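Local coordinates for protein adenylyl-sulfate kinase 1, chloroplastic (Arabidopsis thaliana, PDB 3UIE) that transfers a phosphate from ATP to the 3'-hydroxyl of adenosine 5'-phosphosulfate, making the activated sulfate 3'-phosphoadenylyl sulfate as a disulfide-linked chloroplast homodimer, at residues K24-W29 with G97-A102; C43-M48 with E186-Y191; T110-C115 with D161-P166; D123-F128 with N168-L173. One frame throughout, in Å; residues are numbered along the deposited sequence.

Contact 1. Residues K24-W29 with G97-A102; sequences KGCVIW and GIICIA
G97 meets G25 just before two parallel strands begin, their CA atoms only 3.7 Å apart. G97 closes a Schellman motif with a positive phi of 95°, at which a side chain would be jammed against the preceding carbonyl. The carbonyl of I98 then takes the amide of C26, I98 O to C26 N 3.1 Å. I99 lies on the same face as C26 and I28. Its CG2, turned anti to the backbone N, lies against C26 SG and, 4.0 Å away, I28 CG1, while its CG1 sits beside the same sulfur and near K24 O. With an alanine here both branches are lost, and a gap would probably open beside the C26 sulfur and I28. C100 continues the ladder in both directions: its N reaches C26 O at 2.9 Å, and its O receives I28 N at 2.7 Å with an N-H...O angle of 169°. I101 pairs with I28, and its CA-H points to I28 O. At A102 the amide binds I28 O, and CB rests 3.7 Å from W29 CE3, a CH-pi contact over one face of the indole, offset toward its rim. W29 NE1 bonds to S106 OG, the phosphoserine site assigned by similarity. These are inner strands of the P-loop kinase sheet: 56-60 flanks 99-103, 124-129 flanks 26-31, and helix 76-95 packs on V27, W29 and C100.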
loop_
_atom_site.group_PDB
_atom_site.type_symbol
_atom_site.label_atom_id
_atom_site.label_comp_id
_atom_site.label_asym_id
_atom_site.label_seq_id
_atom_site.Cartn_x
_atom_site.Cartn_y
_atom_site.Cartn_z
ATOM N N LYS A 24 -8.179 -4.660 14.568
ATOM C CA LYS A 24 -8.044 -3.242 14.274
ATOM C C LYS A 24 -6.808 -2.977 13.424
ATOM O O LYS A 24 -5.726 -3.508 13.702
ATOM C CB LYS A 24 -7.987 -2.428 15.574
ATOM C CG LYS A 24 -9.313 -2.456 16.318
ATOM C CD LYS A 24 -9.324 -1.520 17.497
ATOM C CE LYS A 24 -10.624 -1.645 18.269
ATOM N NZ LYS A 24 -10.741 -2.957 18.968
ATOM N N GLY A 25 -6.986 -2.171 12.380
ATOM C CA GLY A 25 -5.889 -1.793 11.515
ATOM C C GLY A 25 -4.893 -0.975 12.316
ATOM O O GLY A 25 -5.280 -0.183 13.167
ATOM N N CYS A 26 -3.609 -1.169 12.062
ATOM C CA CYS A 26 -2.604 -0.408 12.789
ATOM C C CYS A 26 -1.281 -0.534 12.072
ATOM O O CYS A 26 -1.157 -1.316 11.132
ATOM C CB CYS A 26 -2.488 -0.889 14.243
ATOM S SG CYS A 26 -2.168 -2.672 14.433
ATOM N N VAL A 27 -0.301 0.249 12.504
ATOM C CA VAL A 27 1.041 0.169 11.946
ATOM C C VAL A 27 2.004 -0.218 13.058
ATOM O O VAL A 27 2.061 0.466 14.075
ATOM C CB VAL A 27 1.482 1.532 11.396
ATOM C CG1 VAL A 27 2.912 1.444 10.881
ATOM C CG2 VAL A 27 0.508 2.004 10.292
ATOM N N ILE A 28 2.740 -1.313 12.868
ATOM C CA ILE A 28 3.792 -1.717 13.800
ATOM C C ILE A 28 5.092 -1.322 13.128
ATOM O O ILE A 28 5.521 -1.955 12.174
ATOM C CB ILE A 28 3.791 -3.237 14.064
ATOM C CG1 ILE A 28 2.389 -3.751 14.408
ATOM C CG2 ILE A 28 4.785 -3.608 15.166
ATOM C CD1 ILE A 28 1.656 -2.972 15.450
ATOM N N TRP A 29 5.702 -0.249 13.612
ATOM C CA TRP A 29 6.872 0.317 12.956
ATOM C C TRP A 29 8.144 -0.194 13.626
ATOM O O TRP A 29 8.490 0.247 14.733
ATOM C CB TRP A 29 6.813 1.867 12.970
ATOM C CG TRP A 29 7.883 2.444 12.112
ATOM C CD1 TRP A 29 9.212 2.574 12.431
ATOM C CD2 TRP A 29 7.750 2.877 10.755
ATOM N NE1 TRP A 29 9.906 3.091 11.360
ATOM C CE2 TRP A 29 9.038 3.281 10.325
ATOM C CE3 TRP A 29 6.669 2.987 9.872
ATOM C CZ2 TRP A 29 9.263 3.783 9.044
ATOM C CZ3 TRP A 29 6.904 3.481 8.600
ATOM C CH2 TRP A 29 8.191 3.871 8.200
ATOM N N GLY A 97 -7.718 -2.087 7.490
ATOM C CA GLY A 97 -7.979 -2.945 8.637
ATOM C C GLY A 97 -6.862 -3.936 8.943
ATOM O O GLY A 97 -7.007 -4.804 9.801
ATOM N N ILE A 98 -5.754 -3.815 8.219
ATOM C CA ILE A 98 -4.634 -4.748 8.304
ATOM C C ILE A 98 -3.668 -4.330 9.413
ATOM O O ILE A 98 -3.486 -3.145 9.648
ATOM C CB ILE A 98 -3.847 -4.730 6.971
ATOM C CG1 ILE A 98 -4.769 -5.060 5.796
ATOM C CG2 ILE A 98 -2.658 -5.664 7.032
ATOM C CD1 ILE A 98 -5.351 -6.420 5.866
ATOM N N ILE A 99 -3.061 -5.309 10.085
ATOM C CA ILE A 99 -1.948 -5.051 10.993
ATOM C C ILE A 99 -0.709 -4.975 10.126
ATOM O O ILE A 99 -0.186 -5.992 9.665
ATOM C CB ILE A 99 -1.817 -6.161 12.050
ATOM C CG1 ILE A 99 -3.084 -6.187 12.917
ATOM C CG2 ILE A 99 -0.557 -5.945 12.938
ATOM C CD1 ILE A 99 -3.310 -7.483 13.683
ATOM N N CYS A 100 -0.263 -3.754 9.866
ATOM C CA CYS A 100 0.838 -3.540 8.933
ATOM C C CYS A 100 2.158 -3.443 9.681
ATOM O O CYS A 100 2.324 -2.566 10.526
ATOM C CB CYS A 100 0.596 -2.249 8.132
ATOM S SG CYS A 100 1.826 -1.975 6.842
ATOM N N ILE A 101 3.088 -4.350 9.377
ATOM C CA ILE A 101 4.378 -4.368 10.051
ATOM C C ILE A 101 5.428 -3.774 9.125
ATOM O O ILE A 101 5.716 -4.338 8.078
ATOM C CB ILE A 101 4.789 -5.805 10.397
ATOM C CG1 ILE A 101 3.694 -6.478 11.239
ATOM C CG2 ILE A 101 6.161 -5.815 11.123
ATOM C CD1 ILE A 101 3.825 -7.996 11.291
ATOM N N ALA A 102 5.965 -2.614 9.489
ATOM C CA ALA A 102 6.984 -1.984 8.664
ATOM C C ALA A 102 8.345 -2.258 9.266
ATOM O O ALA A 102 8.581 -1.975 10.434
ATOM C CB ALA A 102 6.729 -0.479 8.548
#

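Contact 2. Residues C43-M48 with E186-Y191; sequences CALNQM and EKVVGY
L45 meets V188 and V189, and M48 meets V189 and E186, in a contact made mostly by side chains, with no hydrogen bond joining the two segments. L45 has CG anti to the backbone N (chi1 178°), which carries its methyl groups forward: CD1 meets V189 CG2 at 3.6 Å, and CD2 meets V188 CG1 at 3.8 Å. The leucine and V188 side chains cross at about a right angle. V189 CG2 is shared, since M48 SD also touches it at 3.6 Å, so one methyl is held between the leucine and the thioether.

The segment axes approach to 9.7 Å and cross at -52°. In this P-loop kinase fold they belong to helix 38-51, which follows the ATP-binding loop, and to helix 181-195 near the C-terminus. V188 also packs on I171 and L173 of the edge strand.

A second kind of contact joins a thioether methyl to the aliphatic part of a charged residue. The M48 chain is extended through chi2 and bends at chi3 (-61°), bringing CE to 3.7 Å from E186 CG. On another side of helix 38-51, C43 packs on C10 of the second subunit, its partner in the interchain disulfide, and Q47 OE1 bonds to S11 OG of that subunit.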
loop_
_atom_site.group_PDB
_atom_site.type_symbol
_atom_site.label_atom_id
_atom_site.label_comp_id
_atom_site.label_asym_id
_atom_site.label_seq_id
_atom_site.Cartn_x
_atom_site.Cartn_y
_atom_site.Cartn_z
ATOM N N CYS A 43 8.776 -11.390 10.793
ATOM C CA CYS A 43 8.305 -12.709 10.389
ATOM C C CYS A 43 7.689 -13.456 11.562
ATOM O O CYS A 43 6.575 -13.960 11.461
ATOM C CB CYS A 43 9.437 -13.535 9.760
ATOM S SG CYS A 43 9.982 -12.960 8.125
ATOM N N ALA A 44 8.411 -13.526 12.683
ATOM C CA ALA A 44 7.910 -14.247 13.852
ATOM C C ALA A 44 6.541 -13.703 14.264
ATOM O O ALA A 44 5.624 -14.469 14.560
ATOM C CB ALA A 44 8.905 -14.161 15.027
ATOM N N LEU A 45 6.412 -12.380 14.271
ATOM C CA LEU A 45 5.157 -11.726 14.625
ATOM C C LEU A 45 4.032 -12.102 13.658
ATOM O O LEU A 45 2.927 -12.458 14.070
ATOM C CB LEU A 45 5.360 -10.204 14.662
ATOM C CG LEU A 45 4.184 -9.287 14.962
ATOM C CD1 LEU A 45 3.528 -9.654 16.298
ATOM C CD2 LEU A 45 4.668 -7.836 14.985
ATOM N N ASN A 46 4.324 -12.033 12.364
ATOM C CA ASN A 46 3.346 -12.361 11.334
ATOM C C ASN A 46 2.889 -13.807 11.498
ATOM O O ASN A 46 1.702 -14.103 11.446
ATOM C CB ASN A 46 3.998 -12.157 9.972
ATOM C CG ASN A 46 3.014 -12.262 8.807
ATOM O OD1 ASN A 46 1.805 -12.296 8.992
ATOM N ND2 ASN A 46 3.549 -12.303 7.607
ATOM N N GLN A 47 3.837 -14.705 11.734
ATOM C CA GLN A 47 3.497 -16.112 11.881
ATOM C C GLN A 47 2.546 -16.319 13.057
ATOM O O GLN A 47 1.570 -17.061 12.965
ATOM C CB GLN A 47 4.769 -16.928 12.098
ATOM C CG GLN A 47 4.501 -18.351 12.500
ATOM C CD GLN A 47 4.145 -19.223 11.318
ATOM O OE1 GLN A 47 4.081 -18.753 10.180
ATOM N NE2 GLN A 47 3.915 -20.505 11.580
ATOM N N MET A 48 2.852 -15.654 14.167
ATOM C CA MET A 48 2.096 -15.811 15.405
ATOM C C MET A 48 0.692 -15.214 15.255
ATOM O O MET A 48 -0.299 -15.805 15.696
ATOM C CB MET A 48 2.860 -15.127 16.546
ATOM C CG MET A 48 2.281 -15.310 17.929
ATOM S SD MET A 48 3.463 -14.671 19.167
ATOM C CE MET A 48 4.853 -15.739 18.855
ATOM N N GLU A 186 6.063 -12.716 21.073
ATOM C CA GLU A 186 5.059 -12.924 22.112
ATOM C C GLU A 186 4.814 -11.623 22.872
ATOM O O GLU A 186 3.675 -11.309 23.202
ATOM C CB GLU A 186 5.455 -14.031 23.086
ATOM C CG GLU A 186 5.303 -15.430 22.517
ATOM C CD GLU A 186 5.910 -16.493 23.427
ATOM O OE1 GLU A 186 6.230 -16.180 24.594
ATOM O OE2 GLU A 186 6.079 -17.638 22.973
ATOM N N LYS A 187 5.883 -10.872 23.132
ATOM C CA LYS A 187 5.768 -9.612 23.864
ATOM C C LYS A 187 4.974 -8.589 23.047
ATOM O O LYS A 187 4.134 -7.870 23.591
ATOM C CB LYS A 187 7.150 -9.054 24.224
ATOM C CG LYS A 187 7.947 -9.927 25.170
ATOM C CD LYS A 187 9.300 -9.299 25.484
ATOM C CE LYS A 187 10.065 -10.113 26.518
ATOM N NZ LYS A 187 9.368 -10.084 27.838
ATOM N N VAL A 188 5.231 -8.524 21.740
ATOM C CA VAL A 188 4.469 -7.648 20.864
ATOM C C VAL A 188 3.015 -8.091 20.787
ATOM O O VAL A 188 2.122 -7.270 20.855
ATOM C CB VAL A 188 5.091 -7.543 19.450
ATOM C CG1 VAL A 188 4.246 -6.649 18.562
ATOM C CG2 VAL A 188 6.513 -6.994 19.572
ATOM N N VAL A 189 2.771 -9.389 20.669
ATOM C CA VAL A 189 1.388 -9.847 20.530
ATOM C C VAL A 189 0.616 -9.564 21.815
ATOM O O VAL A 189 -0.526 -9.110 21.781
ATOM C CB VAL A 189 1.314 -11.353 20.190
ATOM C CG1 VAL A 189 -0.099 -11.890 20.434
ATOM C CG2 VAL A 189 1.719 -11.586 18.731
ATOM N N GLY A 190 1.254 -9.826 22.952
ATOM C CA GLY A 190 0.639 -9.531 24.236
ATOM C C GLY A 190 0.267 -8.069 24.353
ATOM O O GLY A 190 -0.791 -7.729 24.865
ATOM N N TYR A 191 1.143 -7.197 23.878
ATOM C CA TYR A 191 0.884 -5.766 23.904
ATOM C C TYR A 191 -0.316 -5.419 23.012
ATOM O O TYR A 191 -1.227 -4.697 23.435
ATOM C CB TYR A 191 2.140 -4.995 23.485
ATOM C CG TYR A 191 1.963 -3.499 23.370
ATOM C CD1 TYR A 191 2.363 -2.641 24.408
ATOM C CD2 TYR A 191 1.421 -2.937 22.221
ATOM C CE1 TYR A 191 2.203 -1.258 24.292
ATOM C CE2 TYR A 191 1.254 -1.572 22.100
ATOM C CZ TYR A 191 1.643 -0.740 23.125
ATOM O OH TYR A 191 1.468 0.611 22.959
#

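Contact 3. Residues T110-C115 with D161-P166; sequences TDRDAC and DPYEPP
R112 crosses from its helix to the carbonyl of E164, and its side chain carries most of this contact. From CB, which points toward the loop 161-166, CG runs anti to the carbonyl carbon, and CD packs by W29 NE1. The chain bends at chi3. NE then forms a salt bridge with E126 OE2 and lies 4.1 Å from P166 CG. Beyond CZ, the end-on pair NH1 and NH2 grips a single atom: E164 O accepts from NH2 at 2.8 Å and from NH1 at 3.0 Å. The oxygen is within 8° of the guanidinium plane in both bonds, so the fork is flat, although the N-H...O angles of 148° and 138° show that sharing one acceptor bends each bond. NH2 also lies 3.5 Å from P166 CG, and Y163 OH sits over one face of the guanidinium, 4.1 Å from NH1. A methionine in place of R112 would probably leave E164 O without both donors and E126 without this positive partner. Beside this fork, one water bridges T110 N and E164 OE1, which also accepts from R109 N. R112 NH1 binds S106 O as well, linking the loop to the segment bearing the phosphoserine site assigned by similarity. Y163 OH bonds to T31 OG1 on strand 26-31, P166 packs on strand 124-129, and D111 and C115 touch helix 76-95.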
loop_
_atom_site.group_PDB
_atom_site.type_symbol
_atom_site.label_atom_id
_atom_site.label_comp_id
_atom_site.label_asym_id
_atom_site.label_seq_id
_atom_site.Cartn_x
_atom_site.Cartn_y
_atom_site.Cartn_z
ATOM N N THR A 110 13.150 12.372 13.027
ATOM C CA THR A 110 12.176 13.284 12.431
ATOM C C THR A 110 11.301 12.574 11.401
ATOM O O THR A 110 10.104 12.864 11.283
ATOM C CB THR A 110 12.865 14.511 11.779
ATOM O OG1 THR A 110 11.876 15.451 11.336
ATOM C CG2 THR A 110 13.741 14.090 10.599
ATOM N N ASP A 111 11.887 11.656 10.640
ATOM C CA ASP A 111 11.122 10.962 9.602
ATOM C C ASP A 111 10.202 9.892 10.178
ATOM O O ASP A 111 9.072 9.752 9.727
ATOM C CB ASP A 111 12.041 10.386 8.531
ATOM C CG ASP A 111 12.811 11.456 7.808
ATOM O OD1 ASP A 111 12.186 12.459 7.403
ATOM O OD2 ASP A 111 14.039 11.310 7.661
ATOM N N ARG A 112 10.670 9.140 11.178
ATOM C CA ARG A 112 9.762 8.213 11.859
ATOM C C ARG A 112 8.633 8.964 12.563
ATOM O O ARG A 112 7.495 8.503 12.565
ATOM C CB ARG A 112 10.481 7.303 12.856
ATOM C CG ARG A 112 11.570 6.431 12.265
ATOM C CD ARG A 112 12.005 5.368 13.297
ATOM N NE ARG A 112 12.374 5.984 14.582
ATOM C CZ ARG A 112 13.604 6.372 14.901
ATOM N NH1 ARG A 112 14.610 6.201 14.041
ATOM N NH2 ARG A 112 13.833 6.936 16.082
ATOM N N ASP A 113 8.940 10.105 13.182
ATOM C CA ASP A 113 7.899 10.875 13.867
ATOM C C ASP A 113 6.833 11.375 12.900
ATOM O O ASP A 113 5.650 11.460 13.252
ATOM C CB ASP A 113 8.491 12.052 14.659
ATOM C CG ASP A 113 9.385 11.594 15.808
ATOM O OD1 ASP A 113 9.348 10.396 16.191
ATOM O OD2 ASP A 113 10.127 12.444 16.333
ATOM N N ALA A 114 7.241 11.703 11.681
ATOM C CA ALA A 114 6.278 12.156 10.683
ATOM C C ALA A 114 5.342 11.017 10.267
ATOM O O ALA A 114 4.162 11.241 10.025
ATOM C CB ALA A 114 6.987 12.753 9.474
ATOM N N CYS A 115 5.856 9.791 10.224
ATOM C CA CYS A 115 5.004 8.644 9.924
ATOM C C CYS A 115 3.979 8.461 11.030
ATOM O O CYS A 115 2.818 8.154 10.771
ATOM C CB CYS A 115 5.829 7.363 9.774
ATOM S SG CYS A 115 6.912 7.392 8.355
ATOM N N ASP A 161 26.913 7.152 8.847
ATOM C CA ASP A 161 25.646 7.877 8.825
ATOM C C ASP A 161 24.941 7.607 10.148
ATOM O O ASP A 161 25.058 6.515 10.703
ATOM C CB ASP A 161 24.781 7.434 7.645
ATOM C CG ASP A 161 23.742 8.477 7.256
ATOM O OD1 ASP A 161 24.123 9.631 6.965
ATOM O OD2 ASP A 161 22.538 8.149 7.252
ATOM N N PRO A 162 24.234 8.610 10.683
ATOM C CA PRO A 162 23.721 8.417 12.043
ATOM C C PRO A 162 22.490 7.516 12.125
ATOM O O PRO A 162 21.677 7.485 11.202
ATOM C CB PRO A 162 23.374 9.843 12.491
ATOM C CG PRO A 162 23.139 10.595 11.227
ATOM C CD PRO A 162 24.056 9.990 10.202
ATOM N N TYR A 163 22.386 6.757 13.209
ATOM C CA TYR A 163 21.122 6.134 13.566
ATOM C C TYR A 163 20.625 6.849 14.808
ATOM O O TYR A 163 21.358 6.956 15.793
ATOM C CB TYR A 163 21.235 4.624 13.849
ATOM C CG TYR A 163 19.883 4.067 14.266
ATOM C CD1 TYR A 163 18.925 3.728 13.313
ATOM C CD2 TYR A 163 19.545 3.945 15.605
ATOM C CE1 TYR A 163 17.669 3.258 13.688
ATOM C CE2 TYR A 163 18.305 3.475 15.988
ATOM C CZ TYR A 163 17.367 3.144 15.028
ATOM O OH TYR A 163 16.125 2.691 15.416
ATOM N N GLU A 164 19.391 7.348 14.752
ATOM C CA GLU A 164 18.787 8.069 15.866
ATOM C C GLU A 164 17.726 7.223 16.564
ATOM O O GLU A 164 16.625 7.058 16.047
ATOM C CB GLU A 164 18.191 9.388 15.362
ATOM C CG GLU A 164 19.232 10.273 14.671
ATOM C CD GLU A 164 18.649 11.545 14.078
ATOM O OE1 GLU A 164 17.446 11.561 13.755
ATOM O OE2 GLU A 164 19.399 12.533 13.934
ATOM N N PRO A 165 18.057 6.665 17.742
ATOM C CA PRO A 165 17.066 5.809 18.400
ATOM C C PRO A 165 15.802 6.564 18.819
ATOM O O PRO A 165 15.838 7.769 19.060
ATOM C CB PRO A 165 17.817 5.292 19.632
ATOM C CG PRO A 165 18.843 6.323 19.893
ATOM C CD PRO A 165 19.288 6.787 18.538
ATOM N N PRO A 166 14.676 5.847 18.897
ATOM C CA PRO A 166 13.428 6.456 19.353
ATOM C C PRO A 166 13.578 6.910 20.800
ATOM O O PRO A 166 14.237 6.240 21.582
ATOM C CB PRO A 166 12.422 5.304 19.272
ATOM C CG PRO A 166 13.013 4.348 18.292
ATOM C CD PRO A 166 14.498 4.440 18.501
HETATM O O HOH W 1 15.861 13.550 12.876
#

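Contact 4. Residues D123-F128 with N168-L173; sequences DFVEVF and NCEISL
V127 and F128 pair in parallel with I171 and S172, joining strand 124-129 to the edge strand 171-173 of the P-loop kinase sheet. The close-packed part lies on the V127 face. There V127 CG1, turned anti to the backbone N (chi1 176°), meets L173 CD1 at 3.6 Å, and V125 CG1 touches I171 CD1 at 4.0 Å. L41 of helix 38-51 and Y191 and M184 of helix 181-195 pack against this layer. The backbone ladder is regular at this end: F128 N binds I171 O at 2.9 Å, and L173 N reaches F128 O at 2.8 Å. C169 is also closely packed, its SG 3.7 Å from F128 CB.

The looser, solvent side is confined to the exposed S172 and N168, where one water links E126 OE1 to N168 N. Between the two lies a polar patch of the buried E126 and the partly exposed E170, whose carboxylates come within 4.7 Å of each other (OE1 to OE1); R116 forms salt bridges with both, which probably offsets their repulsion. Before the regular pairing starts, E170 bends at chi2 (71°) and turns its carboxylate back to the neighbouring strand, where E126 N donates to E170 OE1 at 2.8 Å, arriving 38° out of the carboxylate plane.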
loop_
_atom_site.group_PDB
_atom_site.type_symbol
_atom_site.label_atom_id
_atom_site.label_comp_id
_atom_site.label_asym_id
_atom_site.label_seq_id
_atom_site.Cartn_x
_atom_site.Cartn_y
_atom_site.Cartn_z
ATOM N N ASP A 123 -2.653 4.265 16.846
ATOM C CA ASP A 123 -2.573 3.385 15.670
ATOM C C ASP A 123 -1.143 3.142 15.179
ATOM O O ASP A 123 -0.942 2.401 14.225
ATOM C CB ASP A 123 -3.410 3.927 14.506
ATOM C CG ASP A 123 -4.904 3.838 14.758
ATOM O OD1 ASP A 123 -5.317 3.198 15.749
ATOM O OD2 ASP A 123 -5.659 4.411 13.950
ATOM N N PHE A 124 -0.164 3.776 15.820
ATOM C CA PHE A 124 1.229 3.651 15.410
ATOM C C PHE A 124 2.043 3.131 16.585
ATOM O O PHE A 124 2.164 3.800 17.608
ATOM C CB PHE A 124 1.753 5.008 14.953
ATOM C CG PHE A 124 3.138 4.977 14.375
ATOM C CD1 PHE A 124 3.316 4.816 13.014
ATOM C CD2 PHE A 124 4.260 5.146 15.185
ATOM C CE1 PHE A 124 4.571 4.813 12.455
ATOM C CE2 PHE A 124 5.528 5.145 14.630
ATOM C CZ PHE A 124 5.675 4.977 13.248
ATOM N N VAL A 125 2.571 1.922 16.447
ATOM C CA VAL A 125 3.309 1.278 17.520
ATOM C C VAL A 125 4.763 1.192 17.120
ATOM O O VAL A 125 5.135 0.360 16.294
ATOM C CB VAL A 125 2.780 -0.137 17.781
ATOM C CG1 VAL A 125 3.527 -0.782 18.969
ATOM C CG2 VAL A 125 1.265 -0.090 18.027
ATOM N N GLU A 126 5.589 2.055 17.705
ATOM C CA GLU A 126 7.002 2.097 17.349
ATOM C C GLU A 126 7.764 1.050 18.147
ATOM O O GLU A 126 7.751 1.059 19.375
ATOM C CB GLU A 126 7.555 3.497 17.612
ATOM C CG GLU A 126 8.929 3.765 17.033
ATOM C CD GLU A 126 9.310 5.230 17.139
ATOM O OE1 GLU A 126 8.647 5.955 17.909
ATOM O OE2 GLU A 126 10.262 5.658 16.445
ATOM N N VAL A 127 8.441 0.158 17.437
ATOM C CA VAL A 127 9.138 -0.966 18.039
ATOM C C VAL A 127 10.634 -0.828 17.768
ATOM O O VAL A 127 11.050 -0.823 16.616
ATOM C CB VAL A 127 8.614 -2.305 17.457
ATOM C CG1 VAL A 127 9.393 -3.481 18.015
ATOM C CG2 VAL A 127 7.121 -2.450 17.744
ATOM N N PHE A 128 11.432 -0.667 18.830
ATOM C CA PHE A 128 12.867 -0.440 18.681
ATOM C C PHE A 128 13.613 -1.745 18.910
ATOM O O PHE A 128 13.511 -2.347 19.983
ATOM C CB PHE A 128 13.338 0.615 19.707
ATOM C CG PHE A 128 14.817 0.936 19.650
ATOM C CD1 PHE A 128 15.526 0.890 18.458
ATOM C CD2 PHE A 128 15.497 1.291 20.811
ATOM C CE1 PHE A 128 16.880 1.196 18.426
ATOM C CE2 PHE A 128 16.854 1.588 20.783
ATOM C CZ PHE A 128 17.549 1.539 19.586
ATOM N N ASN A 168 10.811 7.687 22.702
ATOM C CA ASN A 168 9.631 7.319 23.462
ATOM C C ASN A 168 8.812 6.247 22.771
ATOM O O ASN A 168 7.626 6.434 22.507
ATOM C CB ASN A 168 8.760 8.553 23.705
ATOM C CG ASN A 168 7.800 8.357 24.855
ATOM O OD1 ASN A 168 8.070 7.575 25.768
ATOM N ND2 ASN A 168 6.666 9.054 24.815
ATOM N N CYS A 169 9.438 5.121 22.465
ATOM C CA CYS A 169 8.734 4.121 21.660
ATOM C C CYS A 169 7.844 3.278 22.555
ATOM O O CYS A 169 8.050 3.223 23.774
ATOM C CB CYS A 169 9.719 3.254 20.888
ATOM S SG CYS A 169 10.826 2.311 21.909
ATOM N N GLU A 170 6.849 2.638 21.947
ATOM C CA GLU A 170 5.883 1.826 22.670
ATOM C C GLU A 170 6.521 0.527 23.155
ATOM O O GLU A 170 6.189 0.029 24.227
ATOM C CB GLU A 170 4.686 1.499 21.767
ATOM C CG GLU A 170 3.667 2.621 21.607
ATOM C CD GLU A 170 4.161 3.792 20.778
ATOM O OE1 GLU A 170 5.107 3.619 19.987
ATOM O OE2 GLU A 170 3.592 4.899 20.910
ATOM N N ILE A 171 7.428 -0.028 22.357
ATOM C CA ILE A 171 8.042 -1.306 22.695
ATOM C C ILE A 171 9.524 -1.286 22.360
ATOM O O ILE A 171 9.905 -0.861 21.274
ATOM C CB ILE A 171 7.395 -2.472 21.906
ATOM C CG1 ILE A 171 5.887 -2.497 22.102
ATOM C CG2 ILE A 171 7.979 -3.815 22.344
ATOM C CD1 ILE A 171 5.199 -3.610 21.272
ATOM N N SER A 172 10.360 -1.704 23.308
ATOM C CA SER A 172 11.785 -1.871 23.047
ATOM C C SER A 172 12.152 -3.344 23.186
ATOM O O SER A 172 11.801 -3.979 24.175
ATOM C CB SER A 172 12.619 -1.033 24.020
ATOM O OG SER A 172 13.984 -1.053 23.652
ATOM N N LEU A 173 12.866 -3.882 22.201
ATOM C CA LEU A 173 13.190 -5.310 22.186
ATOM C C LEU A 173 14.680 -5.555 22.063
ATOM O O LEU A 173 15.415 -4.713 21.549
ATOM C CB LEU A 173 12.470 -6.015 21.022
ATOM C CG LEU A 173 10.942 -5.958 20.989
ATOM C CD1 LEU A 173 10.462 -6.520 19.654
ATOM C CD2 LEU A 173 10.363 -6.751 22.132
HETATM O O HOH W 2 9.522 7.753 19.981
#

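Contacts 1 and 4 are two pairings within one parallel sheet of order 2-3-1-4-5, their centres 12 Å apart, joined where strand 26-31 runs beside 124-129. Contact 2 packs two helices against this sheet, 12 Å from contact 1 and 13 Å from contact 4; I101 CD1 reaches L45 CD2, and V188 CG2 reaches L173 CD1. Contact 3 lies 23 Å from contact 2, across the chain's centre, and meets contact 4 through the R112-E126 salt bridge. Along the chain, contact 1 closes before contacts 3 and 4 open, these two interleave, and both are nested within contact 2. The sheet thus connects the helix pair near the dimer disulfide with the loop beside the substrate site.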